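Catalase A (Saccharomyces cerevisiae, PDB 1A4E) catalyses the breakdown of hydrogen peroxide to water and oxygen with a heme cofactor, probably protecting the cell from peroxide made by peroxisomal oxidases. Local coordinates at residues F63-V68 with K298-E303; K89-F94 with K116-E121; Y263-T268 with K284-G289. All coordinates share one frame; numbering follows the deposited sequence.

All three contacts involve strands of the antiparallel beta-barrel of the catalase fold. Contact 1 joins strands 59-68 and 294-303, and contact 2 joins strands 87-95 and 112-119. Their centres are about 9 Å apart, and they touch because strands 59-68 and 87-95 are neighbours in the sheet. Contact 3 starts from strand 259-267, the other neighbour of 294-303, and holds a loop against it. Its centre is about 24 Å from the centres of the other two. Along the chain, contact 2 comes before contact 3, and the two segments of contact 1 enclose both. Contact 1 thus pairs an early strand with a late one, while contact 2 reaches the heme.

Contact 1: residues F63-V68 with K298-E303; sequences FGYFEV and KIVLNE
Phe63 faces both Asn302 and Glu303 in a classic beta bulge of the antiparallel beta-barrel of the catalase fold. Phe63 N donates to Glu303 O at 2.8 Å. Phe63 O receives Glu303 N at 3.1 Å, from 36° out of its carbonyl plane, and a weak bond from Asn302 N. From Tyr65 on the pairing is regular. Tyr65 and Val300 form a hydrogen-bonded pair, as do Glu67 and Lys298. Phe66 and Ile299 between them are non-hydrogen-bonded, and Ile299 CG1 meets the Phe66 ring edge 3.9 Å from CD1. Gly64 CA lies 3.1 Å from Val300 O, where a side chain would clash. The Tyr65 CG sits between the backbone N and the carbonyl carbon (chi1 61°), which lays the ring alongside Val300. Val300 CB makes a CH-pi contact over one face, 4.1 Å from the ring centroid. Asn302 ND2 meets the ring edge, 3.6 Å from Tyr65 CE1. Arg87 makes a cation-pi contact with the same ring. With an alanine here, Val300 would probably lose its aromatic cover and Arg87 its cation-pi partner. Strand 59-68 continues the sheet into 87-95, through Gly64 with Cys90, and strand 294-303 into 259-267, through Ile299 with Trp260.

Contact 2: residues K89-F94 with K116-E121; sequences KCLTRF and KFYTEE. With HEM (protoporphyrin IX containing Fe), chain I.
Lys89 and Leu91 hold Lys116 and Tyr118 by backbone hydrogen bonds in an antiparallel pair of barrel strands. Tyr118 N gives a nearly straight bond to Lys89 O at 3.0 Å. Leu91 and Lys116 bond both ways, with Lys116 N to Leu91 O at 2.8 Å. One water extends the pairing, accepting from Lys89 N and donating to Tyr118 O.

Side-chain packing comes next. Cys90 CB packs 3.8 Å from Phe117 CD1. Tyr118 points toward strand 87-95. It has CG anti to its carbonyl carbon (chi1 -60°), which lays the ring along Lys89 and Leu91. Its CD2 comes 3.3 Å from Lys89 O, and its OH lies 4.0 Å from Leu91 CB. Lys116 CG covers part of one ring face.

The remaining contacts are polar and charged. Tyr118 OH bonds to Val358 O, which helps fix the far end of the ring. Lys116 NZ bonds to Ala316 O and makes a salt bridge to Asp125. The Arg93 chain bends at chi3 (82°), and NE donates to propionate O1D of the heme at 3.0 Å. The propionate meets the guanidinium at its edge, in plane. Arg93 NH2 adds a weak bond to O1D and also bonds to the backbone O of the active-site residue His56.

Strand 87-95 lies between strands 59-68 and 112-119, and the latter pairs in turn with 122-129.

Contact 3: residues Y263-T268 with K284-G289; sequences YIQTMT and KVWPQG
Trp286 carries Met267 on one face and meets Gln265 at its edge. Met267 CE stands over the ring in a CH-pi contact, 3.7 Å from the centroid of the six-membered ring. Met267 SD lies over the same face at 4.3 Å from that centroid, which makes this a Met-aromatic contact. The Met267 chain leaves extended, with CG anti to the backbone N (chi1 -174°). It then bends at chi3, and that turn puts the methyl over the indole. At the ring edge, Gln265 O lies 3.4 Å from Trp286 CZ3. Gln265 CB packs close by, 3.7 Å from Trp286 CE3.

The Gln265 amide is the second flat group. The Gln265 and Trp286 side chains run past one another in opposite senses, with amide and indole planes 44° apart. Gln265 NE2 donates to Trp286 O at 3.1 Å. That oxygen lies in the amide plane, but the donor sits well above the carbonyl plane of Trp286. NE2 also bonds to Phe291 O. On the other side of the amide, OE1 takes a bond from a water at 2.7 Å and one from His218 NE2. The same water accepts from Trp286 N, so it links the side chain to the backbone of the loop. These partners satisfy both ends of a buried amide and fix which way round it lies. Gln288 CG rests 3.6 Å from Gln265 NE2, and the Gln288 amide is turned nearly at a right angle to that of Gln265.

The contact pins the loop before strand 294-303 against strand 259-267. Trp286 also touches Tyr214 and Gln216 of strand 212-221, which pairs with 259-267. Thr268 ends the 263-268 segment as the N-cap of helix 269-274.

Contact 1: residues F63-V68 with K298-E303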
loop_
_atom_site.group_PDB
_atom_site.type_symbol
_atom_site.label_atom_id
_atom_site.label_comp_id
_atom_site.label_asym_id
_atom_site.label_seq_id
_atom_site.Cartn_x
_atom_site.Cartn_y
_atom_site.Cartn_z
ATOM N N PHE B 63 -15.441 -24.751 -4.672
ATOM C CA PHE B 63 -15.104 -25.571 -3.515
ATOM C C PHE B 63 -15.542 -27.005 -3.764
ATOM O O PHE B 63 -16.412 -27.270 -4.592
ATOM C CB PHE B 63 -15.812 -25.081 -2.243
ATOM C CG PHE B 63 -15.380 -23.693 -1.793
ATOM C CD1 PHE B 63 -14.242 -23.546 -0.988
ATOM C CD2 PHE B 63 -16.121 -22.569 -2.183
ATOM C CE1 PHE B 63 -13.842 -22.270 -0.579
ATOM C CE2 PHE B 63 -15.713 -21.299 -1.768
ATOM C CZ PHE B 63 -14.579 -21.151 -0.965
ATOM N N GLY B 64 -14.923 -27.930 -3.032
ATOM C CA GLY B 64 -15.248 -29.338 -3.116
ATOM C C GLY B 64 -14.500 -30.119 -2.064
ATOM O O GLY B 64 -14.283 -29.633 -0.957
ATOM N N TYR B 65 -14.107 -31.347 -2.399
ATOM C CA TYR B 65 -13.346 -32.179 -1.478
ATOM C C TYR B 65 -12.450 -33.165 -2.211
ATOM O O TYR B 65 -12.645 -33.476 -3.384
ATOM C CB TYR B 65 -14.283 -32.970 -0.543
ATOM C CG TYR B 65 -15.242 -33.938 -1.232
ATOM C CD1 TYR B 65 -16.500 -33.501 -1.658
ATOM C CD2 TYR B 65 -14.853 -35.267 -1.452
ATOM C CE1 TYR B 65 -17.366 -34.383 -2.306
ATOM C CE2 TYR B 65 -15.714 -36.153 -2.100
ATOM C CZ TYR B 65 -16.963 -35.702 -2.522
ATOM O OH TYR B 65 -17.808 -36.577 -3.165
ATOM N N PHE B 66 -11.440 -33.624 -1.478
ATOM C CA PHE B 66 -10.566 -34.689 -1.905
ATOM C C PHE B 66 -10.971 -35.883 -1.046
ATOM O O PHE B 66 -11.173 -35.748 0.160
ATOM C CB PHE B 66 -9.103 -34.339 -1.641
ATOM C CG PHE B 66 -8.142 -35.504 -1.879
ATOM C CD1 PHE B 66 -7.738 -35.836 -3.179
ATOM C CD2 PHE B 66 -7.680 -36.259 -0.797
ATOM C CE1 PHE B 66 -6.875 -36.915 -3.388
ATOM C CE2 PHE B 66 -6.818 -37.337 -1.016
ATOM C CZ PHE B 66 -6.416 -37.669 -2.308
ATOM N N GLU B 67 -11.096 -37.065 -1.654
ATOM C CA GLU B 67 -11.407 -38.286 -0.926
ATOM C C GLU B 67 -10.317 -39.310 -1.207
ATOM O O GLU B 67 -9.969 -39.523 -2.363
ATOM C CB GLU B 67 -12.746 -38.844 -1.378
ATOM C CG GLU B 67 -13.231 -39.969 -0.465
ATOM C CD GLU B 67 -14.550 -40.602 -0.882
ATOM O OE1 GLU B 67 -15.552 -39.896 -0.978
ATOM O OE2 GLU B 67 -14.575 -41.808 -1.108
ATOM N N VAL B 68 -9.746 -39.946 -0.181
ATOM C CA VAL B 68 -8.753 -41.002 -0.369
ATOM C C VAL B 68 -9.495 -42.264 -0.799
ATOM O O VAL B 68 -10.496 -42.637 -0.186
ATOM C CB VAL B 68 -7.993 -41.292 0.944
ATOM C CG1 VAL B 68 -6.954 -42.379 0.720
ATOM C CG2 VAL B 68 -7.312 -40.029 1.430
ATOM N N LYS B 298 -9.751 -38.959 -5.184
ATOM C CA LYS B 298 -10.604 -38.154 -6.060
ATOM C C LYS B 298 -10.711 -36.703 -5.633
ATOM O O LYS B 298 -10.673 -36.403 -4.442
ATOM C CB LYS B 298 -12.056 -38.616 -6.096
ATOM C CG LYS B 298 -12.339 -40.092 -6.213
ATOM C CD LYS B 298 -13.387 -40.373 -7.288
ATOM C CE LYS B 298 -12.848 -40.049 -8.684
ATOM N NZ LYS B 298 -13.527 -40.841 -9.691
ATOM N N ILE B 299 -10.874 -35.794 -6.595
ATOM C CA ILE B 299 -11.215 -34.416 -6.292
ATOM C C ILE B 299 -12.585 -34.205 -6.935
ATOM O O ILE B 299 -12.741 -34.399 -8.139
ATOM C CB ILE B 299 -10.160 -33.447 -6.888
ATOM C CG1 ILE B 299 -8.854 -33.589 -6.102
ATOM C CG2 ILE B 299 -10.679 -32.002 -6.852
ATOM C CD1 ILE B 299 -7.682 -32.757 -6.653
ATOM N N VAL B 300 -13.615 -33.876 -6.144
ATOM C CA VAL B 300 -14.941 -33.549 -6.659
ATOM C C VAL B 300 -15.182 -32.071 -6.350
ATOM O O VAL B 300 -14.916 -31.620 -5.237
ATOM C CB VAL B 300 -16.048 -34.396 -5.968
ATOM C CG1 VAL B 300 -17.406 -34.094 -6.598
ATOM C CG2 VAL B 300 -15.746 -35.870 -6.109
ATOM N N LEU B 301 -15.628 -31.274 -7.320
ATOM C CA LEU B 301 -15.974 -29.886 -7.051
ATOM C C LEU B 301 -17.493 -29.803 -7.093
ATOM O O LEU B 301 -18.132 -29.999 -8.126
ATOM C CB LEU B 301 -15.344 -28.974 -8.102
ATOM C CG LEU B 301 -13.817 -28.927 -8.185
ATOM C CD1 LEU B 301 -13.436 -27.957 -9.275
ATOM C CD2 LEU B 301 -13.202 -28.484 -6.866
ATOM N N ASN B 302 -18.083 -29.525 -5.929
ATOM C CA ASN B 302 -19.525 -29.568 -5.778
ATOM C C ASN B 302 -20.182 -28.337 -5.167
ATOM O O ASN B 302 -21.361 -28.386 -4.804
ATOM C CB ASN B 302 -19.867 -30.801 -4.941
ATOM C CG ASN B 302 -19.348 -30.780 -3.507
ATOM O OD1 ASN B 302 -18.596 -29.907 -3.067
ATOM N ND2 ASN B 302 -19.765 -31.783 -2.741
ATOM N N GLU B 303 -19.444 -27.228 -5.053
ATOM C CA GLU B 303 -19.964 -26.026 -4.426
ATOM C C GLU B 303 -19.410 -24.760 -5.055
ATOM O O GLU B 303 -18.204 -24.558 -5.165
ATOM C CB GLU B 303 -19.618 -26.044 -2.947
ATOM C CG GLU B 303 -20.339 -24.994 -2.124
ATOM C CD GLU B 303 -19.787 -24.822 -0.713
ATOM O OE1 GLU B 303 -19.573 -25.812 -0.015
ATOM O OE2 GLU B 303 -19.561 -23.680 -0.314
#

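Contact 2: residues K89-F94 with K116-E121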
loop_
_atom_site.group_PDB
_atom_site.type_symbol
_atom_site.label_atom_id
_atom_site.label_comp_id
_atom_site.label_asym_id
_atom_site.label_seq_id
_atom_site.Cartn_x
_atom_site.Cartn_y
_atom_site.Cartn_z
ATOM N N LYS B 89 -11.621 -30.931 2.793
ATOM C CA LYS B 89 -12.235 -29.880 1.998
ATOM C C LYS B 89 -11.168 -29.158 1.172
ATOM O O LYS B 89 -10.006 -29.051 1.573
ATOM C CB LYS B 89 -12.952 -28.908 2.930
ATOM C CG LYS B 89 -13.733 -27.839 2.167
ATOM C CD LYS B 89 -14.288 -26.756 3.074
ATOM C CE LYS B 89 -14.657 -25.549 2.227
ATOM N NZ LYS B 89 -15.214 -24.488 3.046
ATOM N N CYS B 90 -11.543 -28.721 -0.031
ATOM C CA CYS B 90 -10.612 -27.997 -0.864
ATOM C C CYS B 90 -11.248 -26.855 -1.645
ATOM O O CYS B 90 -12.472 -26.725 -1.715
ATOM C CB CYS B 90 -9.948 -28.982 -1.824
ATOM S SG CYS B 90 -11.016 -29.628 -3.132
ATOM N N LEU B 91 -10.396 -25.994 -2.207
ATOM C CA LEU B 91 -10.799 -24.896 -3.067
ATOM C C LEU B 91 -9.906 -24.950 -4.294
ATOM O O LEU B 91 -8.687 -25.005 -4.175
ATOM C CB LEU B 91 -10.607 -23.530 -2.372
ATOM C CG LEU B 91 -10.594 -22.247 -3.236
ATOM C CD1 LEU B 91 -11.950 -21.966 -3.864
ATOM C CD2 LEU B 91 -10.199 -21.092 -2.351
ATOM N N THR B 92 -10.479 -24.904 -5.493
ATOM C CA THR B 92 -9.697 -24.927 -6.715
ATOM C C THR B 92 -9.898 -23.641 -7.484
ATOM O O THR B 92 -11.029 -23.164 -7.584
ATOM C CB THR B 92 -10.121 -26.137 -7.592
ATOM O OG1 THR B 92 -9.823 -27.318 -6.854
ATOM C CG2 THR B 92 -9.391 -26.187 -8.920
ATOM N N ARG B 93 -8.811 -23.048 -7.989
ATOM C CA ARG B 93 -8.937 -21.931 -8.903
ATOM C C ARG B 93 -8.287 -22.385 -10.201
ATOM O O ARG B 93 -7.164 -22.892 -10.239
ATOM C CB ARG B 93 -8.215 -20.647 -8.417
ATOM C CG ARG B 93 -8.819 -19.444 -9.159
ATOM C CD ARG B 93 -8.395 -18.032 -8.755
ATOM N NE ARG B 93 -7.144 -17.743 -9.394
ATOM C CZ ARG B 93 -6.983 -16.900 -10.409
ATOM N NH1 ARG B 93 -7.924 -16.170 -10.979
ATOM N NH2 ARG B 93 -5.802 -16.892 -10.963
ATOM N N PHE B 94 -9.091 -22.291 -11.261
ATOM C CA PHE B 94 -8.659 -22.551 -12.623
ATOM C C PHE B 94 -8.359 -21.221 -13.290
ATOM O O PHE B 94 -9.002 -20.230 -12.964
ATOM C CB PHE B 94 -9.743 -23.217 -13.404
ATOM C CG PHE B 94 -10.193 -24.561 -12.879
ATOM C CD1 PHE B 94 -9.372 -25.680 -13.039
ATOM C CD2 PHE B 94 -11.447 -24.678 -12.287
ATOM C CE1 PHE B 94 -9.818 -26.930 -12.611
ATOM C CE2 PHE B 94 -11.879 -25.934 -11.863
ATOM C CZ PHE B 94 -11.070 -27.057 -12.024
ATOM N N LYS B 116 -6.278 -25.900 -2.971
ATOM C CA LYS B 116 -5.944 -25.676 -1.578
ATOM C C LYS B 116 -6.699 -26.704 -0.759
ATOM O O LYS B 116 -7.915 -26.793 -0.861
ATOM C CB LYS B 116 -6.373 -24.286 -1.152
ATOM C CG LYS B 116 -6.094 -23.974 0.317
ATOM C CD LYS B 116 -6.510 -22.554 0.678
ATOM C CE LYS B 116 -5.779 -21.541 -0.178
ATOM N NZ LYS B 116 -4.360 -21.609 0.089
ATOM N N PHE B 117 -5.993 -27.470 0.062
ATOM C CA PHE B 117 -6.581 -28.507 0.882
ATOM C C PHE B 117 -6.464 -28.044 2.317
ATOM O O PHE B 117 -5.389 -27.659 2.775
ATOM C CB PHE B 117 -5.826 -29.824 0.730
ATOM C CG PHE B 117 -5.781 -30.383 -0.681
ATOM C CD1 PHE B 117 -6.860 -31.128 -1.171
ATOM C CD2 PHE B 117 -4.652 -30.165 -1.479
ATOM C CE1 PHE B 117 -6.806 -31.656 -2.459
ATOM C CE2 PHE B 117 -4.609 -30.696 -2.764
ATOM C CZ PHE B 117 -5.682 -31.442 -3.254
ATOM N N TYR B 118 -7.579 -28.086 3.034
ATOM C CA TYR B 118 -7.622 -27.656 4.416
ATOM C C TYR B 118 -7.416 -28.879 5.279
ATOM O O TYR B 118 -8.381 -29.473 5.770
ATOM C CB TYR B 118 -8.979 -27.021 4.713
ATOM C CG TYR B 118 -9.270 -25.806 3.851
ATOM C CD1 TYR B 118 -8.692 -24.569 4.149
ATOM C CD2 TYR B 118 -10.124 -25.934 2.754
ATOM C CE1 TYR B 118 -8.969 -23.459 3.348
ATOM C CE2 TYR B 118 -10.402 -24.831 1.949
ATOM C CZ TYR B 118 -9.822 -23.603 2.256
ATOM O OH TYR B 118 -10.099 -22.512 1.467
ATOM N N THR B 119 -6.155 -29.284 5.456
ATOM C CA THR B 119 -5.877 -30.490 6.229
ATOM C C THR B 119 -5.645 -30.203 7.720
ATOM O O THR B 119 -5.466 -29.055 8.138
ATOM C CB THR B 119 -4.643 -31.248 5.632
ATOM O OG1 THR B 119 -3.487 -30.751 6.285
ATOM C CG2 THR B 119 -4.477 -31.064 4.125
ATOM N N GLU B 120 -5.609 -31.265 8.536
ATOM C CA GLU B 120 -5.375 -31.167 9.976
ATOM C C GLU B 120 -3.945 -30.776 10.313
ATOM O O GLU B 120 -3.635 -30.553 11.481
ATOM C CB GLU B 120 -5.638 -32.482 10.659
ATOM C CG GLU B 120 -6.957 -33.105 10.276
ATOM C CD GLU B 120 -6.907 -34.619 10.364
ATOM O OE1 GLU B 120 -6.022 -35.223 9.752
ATOM O OE2 GLU B 120 -7.762 -35.188 11.041
ATOM N N GLU B 121 -3.052 -30.743 9.312
ATOM C CA GLU B 121 -1.667 -30.332 9.484
ATOM C C GLU B 121 -1.409 -29.044 8.712
ATOM O O GLU B 121 -0.303 -28.766 8.242
ATOM C CB GLU B 121 -0.754 -31.427 8.971
ATOM C CG GLU B 121 -0.887 -32.752 9.706
ATOM C CD GLU B 121 -0.108 -33.900 9.073
ATOM O OE1 GLU B 121 -0.108 -34.050 7.849
ATOM O OE2 GLU B 121 0.508 -34.650 9.822
HETATM C CHA HEM I . 0.626 -18.115 -10.358
HETATM C CHB HEM I . 5.349 -17.320 -10.083
HETATM C CHC HEM I . 6.145 -21.343 -12.552
HETATM C CHD HEM I . 1.549 -22.593 -11.882
HETATM C C1A HEM I . 1.839 -17.467 -10.212
HETATM C C2A HEM I . 2.014 -16.235 -9.467
HETATM C C3A HEM I . 3.348 -16.056 -9.312
HETATM C C4A HEM I . 3.987 -17.156 -9.994
HETATM C CMA HEM I . 4.062 -14.973 -8.518
HETATM C CAA HEM I . 0.908 -15.365 -8.898
HETATM C CBA HEM I . 0.785 -15.635 -7.415
HETATM C CGA HEM I . -0.268 -14.817 -6.703
HETATM O O1A HEM I . -0.324 -13.598 -6.850
HETATM O O2A HEM I . -1.035 -15.422 -5.971
HETATM C C1B HEM I . 5.981 -18.369 -10.712
HETATM C C2B HEM I . 7.411 -18.455 -10.886
HETATM C C3B HEM I . 7.649 -19.549 -11.686
HETATM C C4B HEM I . 6.336 -20.119 -11.953
HETATM C CMB HEM I . 8.391 -17.455 -10.280
HETATM C CAB HEM I . 8.849 -20.066 -12.189
HETATM C CBB HEM I . 10.222 -19.728 -11.782
HETATM C C1C HEM I . 4.963 -22.057 -12.563
HETATM C C2C HEM I . 4.874 -23.456 -12.911
HETATM C C3C HEM I . 3.588 -23.841 -12.661
HETATM C C4C HEM I . 2.901 -22.660 -12.173
HETATM C CMC HEM I . 6.043 -24.306 -13.403
HETATM C CAC HEM I . 3.033 -25.107 -12.778
HETATM C CBC HEM I . 3.524 -26.259 -12.054
HETATM C C1D HEM I . 0.886 -21.469 -11.425
HETATM C C2D HEM I . -0.527 -21.407 -11.152
HETATM C C3D HEM I . -0.783 -20.142 -10.754
HETATM C C4D HEM I . 0.467 -19.431 -10.768
HETATM C CMD HEM I . -1.536 -22.542 -11.262
HETATM C CAD HEM I . -2.141 -19.561 -10.412
HETATM C CBD HEM I . -2.537 -19.697 -8.959
HETATM C CGD HEM I . -3.933 -19.141 -8.748
HETATM O O1D HEM I . -4.871 -19.645 -9.349
HETATM O O2D HEM I . -4.096 -18.190 -7.993
HETATM N NA HEM I . 3.062 -18.041 -10.509
HETATM N NB HEM I . 5.328 -19.402 -11.343
HETATM N NC HEM I . 3.766 -21.585 -12.069
HETATM N ND HEM I . 1.497 -20.255 -11.173
HETATM FE FE HEM I . 3.403 -19.804 -11.313
HETATM O O HOH W 1 -11.113 -30.477 5.827
#

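Contact 3: residues Y263-T268 with K284-G289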
loop_
_atom_site.group_PDB
_atom_site.type_symbol
_atom_site.label_atom_id
_atom_site.label_comp_id
_atom_site.label_asym_id
_atom_site.label_seq_id
_atom_site.Cartn_x
_atom_site.Cartn_y
_atom_site.Cartn_z
ATOM N N TYR B 263 -3.555 -39.594 -9.396
ATOM C CA TYR B 263 -2.584 -40.674 -9.495
ATOM C C TYR B 263 -1.200 -40.109 -9.245
ATOM O O TYR B 263 -1.002 -38.900 -9.334
ATOM C CB TYR B 263 -2.501 -41.310 -10.879
ATOM C CG TYR B 263 -3.777 -41.911 -11.429
ATOM C CD1 TYR B 263 -4.651 -41.119 -12.185
ATOM C CD2 TYR B 263 -4.067 -43.255 -11.191
ATOM C CE1 TYR B 263 -5.823 -41.675 -12.697
ATOM C CE2 TYR B 263 -5.240 -43.815 -11.701
ATOM C CZ TYR B 263 -6.110 -43.015 -12.445
ATOM O OH TYR B 263 -7.278 -43.562 -12.926
ATOM N N ILE B 264 -0.232 -40.972 -8.916
ATOM C CA ILE B 264 1.153 -40.558 -8.796
ATOM C C ILE B 264 2.075 -41.556 -9.495
ATOM O O ILE B 264 1.731 -42.717 -9.717
ATOM C CB ILE B 264 1.633 -40.439 -7.313
ATOM C CG1 ILE B 264 1.454 -41.755 -6.560
ATOM C CG2 ILE B 264 0.882 -39.286 -6.651
ATOM C CD1 ILE B 264 2.099 -41.748 -5.163
ATOM N N GLN B 265 3.255 -41.065 -9.881
ATOM C CA GLN B 265 4.343 -41.883 -10.388
ATOM C C GLN B 265 5.420 -41.753 -9.331
ATOM O O GLN B 265 5.753 -40.644 -8.906
ATOM C CB GLN B 265 4.922 -41.359 -11.678
ATOM C CG GLN B 265 4.068 -41.557 -12.906
ATOM C CD GLN B 265 4.701 -40.864 -14.098
ATOM O OE1 GLN B 265 4.830 -39.644 -14.086
ATOM N NE2 GLN B 265 5.132 -41.578 -15.142
ATOM N N THR B 266 5.937 -42.878 -8.838
ATOM C CA THR B 266 7.008 -42.838 -7.870
ATOM C C THR B 266 8.295 -43.378 -8.466
ATOM O O THR B 266 8.305 -44.063 -9.489
ATOM C CB THR B 266 6.633 -43.636 -6.617
ATOM O OG1 THR B 266 6.264 -44.945 -7.015
ATOM C CG2 THR B 266 5.505 -42.972 -5.869
ATOM N N MET B 267 9.390 -43.048 -7.784
ATOM C CA MET B 267 10.727 -43.357 -8.248
ATOM C C MET B 267 11.694 -43.228 -7.086
ATOM O O MET B 267 11.567 -42.315 -6.275
ATOM C CB MET B 267 11.085 -42.367 -9.347
ATOM C CG MET B 267 12.383 -42.658 -10.019
ATOM S SD MET B 267 12.893 -41.355 -11.143
ATOM C CE MET B 267 11.729 -41.631 -12.439
ATOM N N THR B 268 12.666 -44.132 -6.967
ATOM C CA THR B 268 13.694 -44.001 -5.941
ATOM C C THR B 268 14.865 -43.173 -6.459
ATOM O O THR B 268 14.919 -42.777 -7.628
ATOM C CB THR B 268 14.195 -45.399 -5.493
ATOM O OG1 THR B 268 14.771 -46.052 -6.621
ATOM C CG2 THR B 268 13.066 -46.215 -4.883
ATOM N N LYS B 284 10.874 -32.346 -18.811
ATOM C CA LYS B 284 10.866 -33.779 -19.056
ATOM C C LYS B 284 9.741 -34.493 -18.329
ATOM O O LYS B 284 9.423 -34.159 -17.189
ATOM C CB LYS B 284 12.173 -34.419 -18.595
ATOM C CG LYS B 284 13.467 -33.884 -19.192
ATOM C CD LYS B 284 13.631 -34.231 -20.664
ATOM C CE LYS B 284 14.943 -33.645 -21.149
ATOM N NZ LYS B 284 14.850 -32.202 -21.217
ATOM N N VAL B 285 9.126 -35.483 -18.987
ATOM C CA VAL B 285 8.138 -36.346 -18.359
ATOM C C VAL B 285 8.773 -37.709 -18.144
ATOM O O VAL B 285 9.723 -38.101 -18.819
ATOM C CB VAL B 285 6.860 -36.534 -19.224
ATOM C CG1 VAL B 285 6.235 -35.171 -19.390
ATOM C CG2 VAL B 285 7.142 -37.118 -20.599
ATOM N N TRP B 286 8.264 -38.407 -17.137
ATOM C CA TRP B 286 8.681 -39.757 -16.801
ATOM C C TRP B 286 7.829 -40.738 -17.601
ATOM O O TRP B 286 6.603 -40.581 -17.669
ATOM C CB TRP B 286 8.478 -40.046 -15.312
ATOM C CG TRP B 286 9.254 -39.190 -14.313
ATOM C CD1 TRP B 286 10.196 -38.249 -14.669
ATOM C CD2 TRP B 286 9.096 -39.284 -12.957
ATOM N NE1 TRP B 286 10.628 -37.750 -13.539
ATOM C CE2 TRP B 286 10.011 -38.326 -12.499
ATOM C CE3 TRP B 286 8.325 -40.027 -12.060
ATOM C CZ2 TRP B 286 10.168 -38.100 -11.134
ATOM C CZ3 TRP B 286 8.483 -39.802 -10.691
ATOM C CH2 TRP B 286 9.399 -38.849 -10.236
ATOM N N PRO B 287 8.419 -41.765 -18.222
ATOM C CA PRO B 287 7.706 -42.770 -19.022
ATOM C C PRO B 287 6.753 -43.601 -18.167
ATOM O O PRO B 287 7.116 -44.056 -17.079
ATOM C CB PRO B 287 8.812 -43.590 -19.645
ATOM C CG PRO B 287 10.075 -42.769 -19.452
ATOM C CD PRO B 287 9.835 -42.097 -18.114
ATOM N N GLN B 288 5.507 -43.769 -18.616
ATOM C CA GLN B 288 4.532 -44.536 -17.845
ATOM C C GLN B 288 4.636 -46.055 -17.938
ATOM O O GLN B 288 4.011 -46.767 -17.147
ATOM C CB GLN B 288 3.127 -44.108 -18.247
ATOM C CG GLN B 288 2.857 -42.723 -17.695
ATOM C CD GLN B 288 1.487 -42.171 -18.025
ATOM O OE1 GLN B 288 0.506 -42.892 -18.203
ATOM N NE2 GLN B 288 1.406 -40.848 -18.088
ATOM N N GLY B 289 5.425 -46.570 -18.896
ATOM C CA GLY B 289 5.648 -48.003 -19.020
ATOM C C GLY B 289 6.405 -48.515 -17.802
ATOM O O GLY B 289 5.931 -49.392 -17.070
HETATM O O HOH W 2 5.918 -37.666 -15.522
#